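Local coordinates for invasion-associated protein B (Bartonella henselae, PDB 3DTD), which is of unknown molecular function but, as a member of the invasion-associated locus B family, is probably linked to the bacterium's invasion of host cells, at residues F46-V60 with L148-L162. Numbering follows the deposited sequence.
Sequences FMHRQEVNDQNRVVV and LFVQLNGFSNALNRL
Met47 reaches from strand 46-52 into the first turns of helix 155-162 and lays its methyl group over one face of the Phe155 ring. CE sits 3.6 Å from the ring centroid and only 17° off the ring normal, a CH-pi contact; SD stands farther back above the same face, completing a Met-aromatic pair. With CG anti to the backbone N (chi1 -151°) the unbranched chain runs straight toward the helix, then bends at SD to bring the methyl over the ring. Small Ala158 lets the strand come close, its CB 3.8 Å from Met47 CE, while Leu162 CD2 packs against Met47 CB. Toward the other end, Arg49 presses its aliphatic CG on Val150 CG1, and Val60, which with Val59 forms a classic beta bulge opposite Glu51, brings CG2 to 4.2 Å from Val150 CG2.

The polar edge centres on buried Glu51, whose carboxylate offers two acceptors to paired donors. Gln151 gives its backbone N to Glu51 OE2 (2.9 Å, nearly straight) and its amide NE2 to Glu51 OE1 (3.1 Å), while Arg49 uses the NE edge of its guanidinium, NE bonding Glu51 OE2 at 2.8 Å and NH2 bonding Glu51 OE1. At each oxygen the arginine and glutamine donors arrive from opposite faces of the carboxylate plane, which fixes its rotation; the guanidinium would favour the ionised acid. A bound glycerol, probably from the crystallisation liquor, also bonds Glu51 OE1. Arg49 NH1 bonds Leu31 O, and the Gln151 amide, donor and acceptor at once, takes Thr28 N of the second subunit on OE1.

Trp32 of strand 32-39 meets the Phe155 ring edge-to-face, and helix 119-127 packs on Phe155 and Leu159. The contact thus joins the seven-stranded antiparallel sheet, through strand 42-52, to the C-terminal helix and to strand 144-151 at the margin of the four-stranded sheet.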
ATOM      1  N   PHE C  46       3.031   2.150 -39.032  1.00 46.54           N
ATOM      2  CA  PHE C  46       1.697   2.714 -38.891  1.00 45.10           C
ATOM      3  C   PHE C  46       1.682   4.161 -38.406  1.00 40.80           C
ATOM      4  O   PHE C  46       2.601   4.630 -37.738  1.00 37.09           O
ATOM      5  CB  PHE C  46       0.760   1.809 -38.065  1.00 47.57           C
ATOM      6  CG  PHE C  46       1.244   1.511 -36.670  1.00 53.21           C
ATOM      7  CD1 PHE C  46       0.776   2.251 -35.588  1.00 57.17           C
ATOM      8  CD2 PHE C  46       2.133   0.462 -36.430  1.00 55.86           C
ATOM      9  CE1 PHE C  46       1.206   1.973 -34.288  1.00 57.79           C
ATOM     10  CE2 PHE C  46       2.576   0.178 -35.137  1.00 61.68           C
ATOM     11  CZ  PHE C  46       2.106   0.936 -34.061  1.00 59.18           C
ATOM     12  N   MET C  47       0.602   4.840 -38.768  1.00 40.92           N
ATOM     13  CA  MET C  47       0.400   6.261 -38.576  1.00 36.75           C
ATOM     14  C   MET C  47      -0.743   6.389 -37.588  1.00 35.78           C
ATOM     15  O   MET C  47      -1.825   5.864 -37.837  1.00 35.37           O
ATOM     16  CB  MET C  47      -0.051   6.813 -39.916  1.00 40.98           C
ATOM     17  CG  MET C  47       0.285   8.219 -40.224  1.00 41.94           C
ATOM     18  SD  MET C  47      -0.342   8.591 -41.880  1.00 31.55           S
ATOM     19  CE  MET C  47      -1.088  10.149 -41.470  1.00 28.66           C
ATOM     20  N   HIS C  48      -0.531   7.068 -36.466  1.00 36.12           N
ATOM     21  CA  HIS C  48      -1.570   7.090 -35.431  1.00 33.95           C
ATOM     22  C   HIS C  48      -1.744   8.394 -34.666  1.00 33.69           C
ATOM     23  O   HIS C  48      -0.841   9.220 -34.608  1.00 32.58           O
ATOM     24  CB  HIS C  48      -1.419   5.906 -34.464  1.00 31.25           C
ATOM     25  CG  HIS C  48      -0.109   5.873 -33.743  1.00 33.61           C
ATOM     26  ND1 HIS C  48       0.038   6.331 -32.453  1.00 36.89           N
ATOM     27  CD2 HIS C  48       1.113   5.444 -34.133  1.00 31.33           C
ATOM     28  CE1 HIS C  48       1.293   6.175 -32.075  1.00 36.66           C
ATOM     29  NE2 HIS C  48       1.966   5.643 -33.077  1.00 34.86           N
ATOM     30  N   ARG C  49      -2.935   8.546 -34.091  1.00 34.61           N
ATOM     31  CA  ARG C  49      -3.359   9.743 -33.376  1.00 35.47           C
ATOM     32  C   ARG C  49      -4.428   9.380 -32.333  1.00 37.50           C
ATOM     33  O   ARG C  49      -5.380   8.663 -32.640  1.00 37.22           O
ATOM     34  CB  ARG C  49      -3.918  10.766 -34.375  1.00 34.53           C
ATOM     35  CG  ARG C  49      -4.699  11.925 -33.768  1.00 32.80           C
ATOM     36  CD  ARG C  49      -3.801  13.116 -33.510  1.00 34.51           C
ATOM     37  NE  ARG C  49      -4.376  14.044 -32.539  1.00 35.25           N
ATOM     38  CZ  ARG C  49      -3.723  14.554 -31.498  1.00 35.17           C
ATOM     39  NH1 ARG C  49      -2.449  14.255 -31.275  1.00 34.56           N
ATOM     40  NH2 ARG C  49      -4.354  15.384 -30.688  1.00 33.44           N
ATOM     41  N   GLN C  50      -4.289   9.850 -31.120  1.00 39.06           N
ATOM     42  CA  GLN C  50      -5.382   9.765 -30.215  1.00 38.82           C
ATOM     43  C   GLN C  50      -5.837  11.086 -29.725  1.00 35.44           C
ATOM     44  O   GLN C  50      -5.093  11.997 -29.675  1.00 36.10           O
ATOM     45  CB  GLN C  50      -5.116   8.776 -29.105  1.00 37.86           C
ATOM     46  CG  GLN C  50      -4.085   9.160 -28.184  1.00 50.42           C
ATOM     47  CD  GLN C  50      -3.626   8.034 -27.349  1.00 51.58           C
ATOM     48  OE1 GLN C  50      -2.870   8.222 -26.448  1.00 47.86           O
ATOM     49  NE2 GLN C  50      -4.078   6.857 -27.645  1.00 56.67           N
ATOM     50  N   GLU C  51      -7.103  11.176 -29.411  1.00 34.08           N
ATOM     51  CA  GLU C  51      -7.702  12.382 -28.863  1.00 36.16           C
ATOM     52  C   GLU C  51      -8.180  12.140 -27.433  1.00 37.00           C
ATOM     53  O   GLU C  51      -8.742  11.090 -27.120  1.00 36.14           O
ATOM     54  CB  GLU C  51      -8.853  12.886 -29.738  1.00 37.80           C
ATOM     55  CG  GLU C  51      -8.543  13.019 -31.236  1.00 38.06           C
ATOM     56  CD  GLU C  51      -7.600  14.175 -31.591  1.00 42.91           C
ATOM     57  OE1 GLU C  51      -7.297  15.031 -30.727  1.00 47.50           O
ATOM     58  OE2 GLU C  51      -7.162  14.229 -32.758  1.00 43.92           O
ATOM     59  N   VAL C  52      -7.945  13.123 -26.570  1.00 38.91           N
ATOM     60  CA  VAL C  52      -8.284  13.022 -25.153  1.00 38.26           C
ATOM     61  C   VAL C  52      -9.271  14.113 -24.734  1.00 40.34           C
ATOM     62  O   VAL C  52      -9.427  15.118 -25.431  1.00 40.15           O
ATOM     63  CB  VAL C  52      -7.016  13.051 -24.231  1.00 36.53           C
ATOM     64  CG1 VAL C  52      -6.036  11.942 -24.606  1.00 32.80           C
ATOM     65  CG2 VAL C  52      -6.324  14.413 -24.262  1.00 34.01           C
ATOM     66  N   ASN C  53      -9.942  13.901 -23.603  1.00 43.40           N
ATOM     67  CA  ASN C  53     -10.786  14.931 -23.002  1.00 43.22           C
ATOM     68  C   ASN C  53     -10.014  15.788 -21.993  1.00 47.23           C
ATOM     69  O   ASN C  53      -8.787  15.679 -21.902  1.00 47.46           O
ATOM     70  CB  ASN C  53     -12.064  14.331 -22.394  1.00 43.38           C
ATOM     71  CG  ASN C  53     -11.793  13.271 -21.325  1.00 43.48           C
ATOM     72  OD1 ASN C  53     -10.694  13.159 -20.780  1.00 49.78           O
ATOM     73  ND2 ASN C  53     -12.817  12.494 -21.016  1.00 39.31           N
ATOM     74  N   ASP C  54     -10.730  16.627 -21.243  1.00 52.04           N
ATOM     75  CA  ASP C  54     -10.108  17.493 -20.228  1.00 58.23           C
ATOM     76  C   ASP C  54      -9.567  16.734 -19.005  1.00 58.47           C
ATOM     77  O   ASP C  54      -8.737  17.262 -18.257  1.00 58.09           O
ATOM     78  CB  ASP C  54     -11.049  18.637 -19.808  1.00 63.46           C
ATOM     79  CG  ASP C  54     -12.486  18.181 -19.582  1.00 76.36           C
ATOM     80  OD1 ASP C  54     -12.714  17.019 -19.176  1.00 83.38           O
ATOM     81  OD2 ASP C  54     -13.395  19.007 -19.804  1.00 85.52           O
ATOM     82  N   GLN C  55     -10.033  15.498 -18.820  1.00 61.70           N
ATOM     83  CA  GLN C  55      -9.511  14.595 -17.789  1.00 63.26           C
ATOM     84  C   GLN C  55      -8.381  13.713 -18.329  1.00 60.47           C
ATOM     85  O   GLN C  55      -7.960  12.755 -17.674  1.00 61.48           O
ATOM     86  CB  GLN C  55     -10.634  13.728 -17.207  1.00 62.48           C
ATOM     87  CG  GLN C  55     -11.572  14.473 -16.258  1.00 73.78           C
ATOM     88  CD  GLN C  55     -10.889  14.907 -14.966  1.00 77.49           C
ATOM     89  OE1 GLN C  55     -10.800  16.099 -14.666  1.00 77.59           O
ATOM     90  NE2 GLN C  55     -10.398  13.937 -14.200  1.00 75.36           N
ATOM     91  N   ASN C  56      -7.915  14.056 -19.531  1.00 56.30           N
ATOM     92  CA  ASN C  56      -6.808  13.394 -20.239  1.00 55.63           C
ATOM     93  C   ASN C  56      -6.948  11.886 -20.495  1.00 53.19           C
ATOM     94  O   ASN C  56      -5.949  11.169 -20.588  1.00 54.74           O
ATOM     95  CB  ASN C  56      -5.452  13.730 -19.597  1.00 60.09           C
ATOM     96  CG  ASN C  56      -4.348  13.903 -20.628  1.00 67.35           C
ATOM     97  OD1 ASN C  56      -4.264  14.933 -21.297  1.00 78.75           O
ATOM     98  ND2 ASN C  56      -3.498  12.891 -20.759  1.00 65.91           N
ATOM     99  N   ARG C  57      -8.183  11.410 -20.625  1.00 50.20           N
ATOM    100  CA  ARG C  57      -8.407  10.026 -21.029  1.00 52.39           C
ATOM    101  C   ARG C  57      -8.836   9.938 -22.500  1.00 49.35           C
ATOM    102  O   ARG C  57      -9.526  10.823 -23.011  1.00 46.37           O
ATOM    103  CB  ARG C  57      -9.385   9.302 -20.089  1.00 54.43           C
ATOM    104  CG  ARG C  57     -10.822   9.769 -20.150  1.00 63.84           C
ATOM    105  CD  ARG C  57     -11.769   8.657 -19.741  1.00 72.92           C
ATOM    106  NE  ARG C  57     -13.125   8.919 -20.213  1.00 81.85           N
ATOM    107  CZ  ARG C  57     -13.677   8.391 -21.303  1.00 85.07           C
ATOM    108  NH1 ARG C  57     -13.009   7.536 -22.068  1.00 84.62           N
ATOM    109  NH2 ARG C  57     -14.918   8.721 -21.626  1.00 85.09           N
ATOM    110  N   VAL C  58      -8.399   8.870 -23.164  1.00 45.55           N
ATOM    111  CA  VAL C  58      -8.612   8.674 -24.598  1.00 43.38           C
ATOM    112  C   VAL C  58     -10.082   8.405 -24.921  1.00 43.35           C
ATOM    113  O   VAL C  58     -10.688   7.481 -24.382  1.00 45.27           O
ATOM    114  CB  VAL C  58      -7.718   7.526 -25.147  1.00 44.09           C
ATOM    115  CG1 VAL C  58      -7.869   7.379 -26.661  1.00 41.10           C
ATOM    116  CG2 VAL C  58      -6.258   7.766 -24.788  1.00 43.81           C
ATOM    117  N   VAL C  59     -10.638   9.229 -25.804  1.00 42.71           N
ATOM    118  CA  VAL C  59     -12.037   9.127 -26.218  1.00 42.68           C
ATOM    119  C   VAL C  59     -12.131   8.555 -27.639  1.00 43.15           C
ATOM    120  O   VAL C  59     -12.970   7.697 -27.926  1.00 44.58           O
ATOM    121  CB  VAL C  59     -12.745  10.508 -26.126  1.00 41.53           C
ATOM    122  CG1 VAL C  59     -14.214  10.416 -26.502  1.00 43.82           C
ATOM    123  CG2 VAL C  59     -12.605  11.086 -24.728  1.00 40.91           C
ATOM    124  N   VAL C  60     -11.247   9.028 -28.512  1.00 41.88           N
ATOM    125  CA  VAL C  60     -11.195   8.572 -29.896  1.00 39.43           C
ATOM    126  C   VAL C  60      -9.734   8.376 -30.345  1.00 38.82           C
ATOM    127  O   VAL C  60      -8.853   9.122 -29.934  1.00 42.14           O
ATOM    128  CB  VAL C  60     -12.066   9.490 -30.841  1.00 40.55           C
ATOM    129  CG1 VAL C  60     -11.726  10.947 -30.668  1.00 51.33           C
ATOM    130  CG2 VAL C  60     -11.961   9.098 -32.297  1.00 46.94           C
ATOM    131  N   LEU C 148     -17.345  14.832 -31.916  1.00 51.17           N
ATOM    132  CA  LEU C 148     -16.066  14.127 -31.955  1.00 46.73           C
ATOM    133  C   LEU C 148     -15.366  14.290 -33.303  1.00 44.22           C
ATOM    134  O   LEU C 148     -16.014  14.392 -34.344  1.00 45.14           O
ATOM    135  CB  LEU C 148     -16.260  12.645 -31.633  1.00 47.15           C
ATOM    136  CG  LEU C 148     -16.033  12.084 -30.225  1.00 47.34           C
ATOM    137  CD1 LEU C 148     -16.553  12.974 -29.102  1.00 46.46           C
ATOM    138  CD2 LEU C 148     -16.664  10.708 -30.159  1.00 44.01           C
ATOM    139  N   PHE C 149     -14.037  14.307 -33.268  1.00 42.14           N
ATOM    140  CA  PHE C 149     -13.213  14.537 -34.451  1.00 41.17           C
ATOM    141  C   PHE C 149     -11.815  13.964 -34.260  1.00 40.87           C
ATOM    142  O   PHE C 149     -11.412  13.637 -33.142  1.00 41.53           O
ATOM    143  CB  PHE C 149     -13.121  16.040 -34.798  1.00 44.39           C
ATOM    144  CG  PHE C 149     -12.773  16.915 -33.624  1.00 47.84           C
ATOM    145  CD1 PHE C 149     -11.446  17.098 -33.238  1.00 47.22           C
ATOM    146  CD2 PHE C 149     -13.777  17.551 -32.899  1.00 48.94           C
ATOM    147  CE1 PHE C 149     -11.132  17.889 -32.150  1.00 49.56           C
ATOM    148  CE2 PHE C 149     -13.469  18.342 -31.807  1.00 50.32           C
ATOM    149  CZ  PHE C 149     -12.151  18.506 -31.432  1.00 51.81           C
ATOM    150  N   VAL C 150     -11.088  13.841 -35.367  1.00 39.61           N
ATOM    151  CA  VAL C 150      -9.655  13.581 -35.344  1.00 35.68           C
ATOM    152  C   VAL C 150      -8.973  14.791 -35.992  1.00 37.29           C
ATOM    153  O   VAL C 150      -9.344  15.198 -37.090  1.00 36.85           O
ATOM    154  CB  VAL C 150      -9.288  12.261 -36.085  1.00 35.21           C
ATOM    155  CG1 VAL C 150      -7.786  12.026 -36.081  1.00 29.06           C
ATOM    156  CG2 VAL C 150      -9.993  11.070 -35.448  1.00 32.12           C
ATOM    157  N   GLN C 151      -8.005  15.382 -35.294  1.00 37.74           N
ATOM    158  CA  GLN C 151      -7.272  16.533 -35.816  1.00 36.05           C
ATOM    159  C   GLN C 151      -6.251  16.070 -36.850  1.00 36.79           C
ATOM    160  O   GLN C 151      -5.537  15.091 -36.629  1.00 36.06           O
ATOM    161  CB  GLN C 151      -6.587  17.295 -34.688  1.00 35.04           C
ATOM    162  CG  GLN C 151      -7.529  17.876 -33.653  1.00 36.08           C
ATOM    163  CD  GLN C 151      -6.796  18.609 -32.550  1.00 39.49           C
ATOM    164  OE1 GLN C 151      -6.464  19.784 -32.686  1.00 44.44           O
ATOM    165  NE2 GLN C 151      -6.546  17.916 -31.443  1.00 37.82           N
ATOM    166  N   LEU C 152      -6.191  16.781 -37.974  1.00 39.39           N
ATOM    167  CA  LEU C 152      -5.407  16.346 -39.130  1.00 37.02           C
ATOM    168  C   LEU C 152      -4.075  17.078 -39.331  1.00 35.97           C
ATOM    169  O   LEU C 152      -3.409  16.874 -40.342  1.00 39.71           O
ATOM    170  CB  LEU C 152      -6.255  16.424 -40.410  1.00 35.03           C
ATOM    171  CG  LEU C 152      -7.535  15.583 -40.473  1.00 35.01           C
ATOM    172  CD1 LEU C 152      -8.362  15.977 -41.691  1.00 34.24           C
ATOM    173  CD2 LEU C 152      -7.240  14.076 -40.470  1.00 30.39           C
ATOM    174  N   ASN C 153      -3.690  17.924 -38.377  1.00 39.16           N
ATOM    175  CA  ASN C 153      -2.409  18.632 -38.453  1.00 38.07           C
ATOM    176  C   ASN C 153      -1.226  17.665 -38.404  1.00 39.06           C
ATOM    177  O   ASN C 153      -0.985  17.008 -37.390  1.00 39.34           O
ATOM    178  CB  ASN C 153      -2.282  19.694 -37.356  1.00 41.24           C
ATOM    179  CG  ASN C 153      -1.008  20.517 -37.486  1.00 44.16           C
ATOM    180  OD1 ASN C 153      -0.009  20.246 -36.821  1.00 50.41           O
ATOM    181  ND2 ASN C 153      -1.032  21.510 -38.365  1.00 50.34           N
ATOM    182  N   GLY C 154      -0.518  17.568 -39.524  1.00 36.66           N
ATOM    183  CA  GLY C 154       0.611  16.665 -39.649  1.00 30.90           C
ATOM    184  C   GLY C 154       0.317  15.391 -40.423  1.00 34.38           C
ATOM    185  O   GLY C 154       1.214  14.570 -40.600  1.00 37.82           O
ATOM    186  N   PHE C 155      -0.929  15.229 -40.879  1.00 36.46           N
ATOM    187  CA  PHE C 155      -1.354  14.035 -41.622  1.00 38.38           C
ATOM    188  C   PHE C 155      -0.558  13.857 -42.907  1.00 41.06           C
ATOM    189  O   PHE C 155      -0.057  12.766 -43.184  1.00 42.01           O
ATOM    190  CB  PHE C 155      -2.858  14.078 -41.943  1.00 38.77           C
ATOM    191  CG  PHE C 155      -3.401  12.802 -42.550  1.00 41.51           C
ATOM    192  CD1 PHE C 155      -4.058  11.869 -41.753  1.00 43.52           C
ATOM    193  CD2 PHE C 155      -3.278  12.546 -43.920  1.00 41.35           C
ATOM    194  CE1 PHE C 155      -4.564  10.687 -42.302  1.00 43.99           C
ATOM    195  CE2 PHE C 155      -3.770  11.369 -44.476  1.00 39.55           C
ATOM    196  CZ  PHE C 155      -4.416  10.438 -43.666  1.00 42.33           C
ATOM    197  N   SER C 156      -0.464  14.930 -43.690  1.00 41.51           N
ATOM    198  CA  SER C 156       0.217  14.909 -44.984  1.00 37.34           C
ATOM    199  C   SER C 156       1.697  14.542 -44.833  1.00 39.74           C
ATOM    200  O   SER C 156       2.194  13.667 -45.543  1.00 41.88           O
ATOM    201  CB  SER C 156       0.040  16.256 -45.701  1.00 37.41           C
ATOM    202  OG  SER C 156       0.012  16.111 -47.107  1.00 52.88           O
ATOM    203  N   ASN C 157       2.376  15.182 -43.883  1.00 37.05           N
ATOM    204  CA  ASN C 157       3.796  14.916 -43.629  1.00 39.36           C
ATOM    205  C   ASN C 157       4.086  13.530 -43.062  1.00 40.24           C
ATOM    206  O   ASN C 157       5.112  12.930 -43.392  1.00 44.01           O
ATOM    207  CB  ASN C 157       4.402  15.989 -42.725  1.00 42.49           C
ATOM    208  CG  ASN C 157       4.673  17.290 -43.457  1.00 45.01           C
ATOM    209  OD1 ASN C 157       4.894  17.311 -44.670  1.00 48.88           O
ATOM    210  ND2 ASN C 157       4.667  18.390 -42.717  1.00 45.28           N
ATOM    211  N   ALA C 158       3.182  13.031 -42.220  1.00 39.13           N
ATOM    212  CA  ALA C 158       3.277  11.667 -41.705  1.00 37.91           C
ATOM    213  C   ALA C 158       3.023  10.626 -42.802  1.00 36.29           C
ATOM    214  O   ALA C 158       3.688   9.593 -42.841  1.00 36.80           O
ATOM    215  CB  ALA C 158       2.339  11.457 -40.523  1.00 36.07           C
ATOM    216  N   LEU C 159       2.081  10.908 -43.698  1.00 36.49           N
ATOM    217  CA  LEU C 159       1.801  10.006 -44.814  1.00 38.79           C
ATOM    218  C   LEU C 159       2.945   9.967 -45.829  1.00 40.69           C
ATOM    219  O   LEU C 159       3.248   8.909 -46.374  1.00 44.58           O
ATOM    220  CB  LEU C 159       0.474  10.357 -45.486  1.00 37.69           C
ATOM    221  CG  LEU C 159      -0.064   9.420 -46.570  1.00 38.13           C
ATOM    222  CD1 LEU C 159      -0.096   7.957 -46.124  1.00 37.00           C
ATOM    223  CD2 LEU C 159      -1.439   9.883 -46.973  1.00 38.14           C
ATOM    224  N   ASN C 160       3.581  11.115 -46.055  1.00 41.18           N
ATOM    225  CA  ASN C 160       4.797  11.212 -46.869  1.00 42.60           C
ATOM    226  C   ASN C 160       5.954  10.375 -46.334  1.00 42.93           C
ATOM    227  O   ASN C 160       6.708   9.785 -47.108  1.00 46.88           O
ATOM    228  CB  ASN C 160       5.251  12.669 -46.989  1.00 41.89           C
ATOM    229  CG  ASN C 160       4.346  13.492 -47.878  1.00 42.09           C
ATOM    230  OD1 ASN C 160       3.482  12.959 -48.561  1.00 41.95           O
ATOM    231  ND2 ASN C 160       4.539  14.805 -47.869  1.00 41.27           N
ATOM    232  N   ARG C 161       6.086  10.350 -45.010  1.00 45.09           N
ATOM    233  CA  ARG C 161       7.057   9.510 -44.318  1.00 43.31           C
ATOM    234  C   ARG C 161       6.719   8.023 -44.457  1.00 42.48           C
ATOM    235  O   ARG C 161       7.614   7.200 -44.644  1.00 44.92           O
ATOM    236  CB  ARG C 161       7.159   9.930 -42.846  1.00 42.42           C
ATOM    237  CG  ARG C 161       8.149   9.136 -41.997  1.00 43.46           C
ATOM    238  CD  ARG C 161       9.563   9.206 -42.521  1.00 44.87           C
ATOM    239  NE  ARG C 161      10.482   8.500 -41.638  1.00 53.63           N
ATOM    240  CZ  ARG C 161      11.646   7.986 -42.016  1.00 55.25           C
ATOM    241  NH1 ARG C 161      12.049   8.089 -43.277  1.00 57.42           N
ATOM    242  NH2 ARG C 161      12.403   7.359 -41.127  1.00 55.56           N
ATOM    243  N   LEU C 162       5.429   7.698 -44.387  1.00 43.60           N
ATOM    244  CA  LEU C 162       4.939   6.339 -44.608  1.00 45.58           C
ATOM    245  C   LEU C 162       5.216   5.827 -46.024  1.00 48.93           C
ATOM    246  O   LEU C 162       5.517   4.646 -46.211  1.00 50.25           O
ATOM    247  CB  LEU C 162       3.441   6.250 -44.284  1.00 44.06           C
ATOM    248  CG  LEU C 162       2.989   5.341 -43.136  1.00 42.22           C
ATOM    249  CD1 LEU C 162       3.717   5.587 -41.829  1.00 34.12           C
ATOM    250  CD2 LEU C 162       1.492   5.439 -42.951  1.00 34.43           C
TER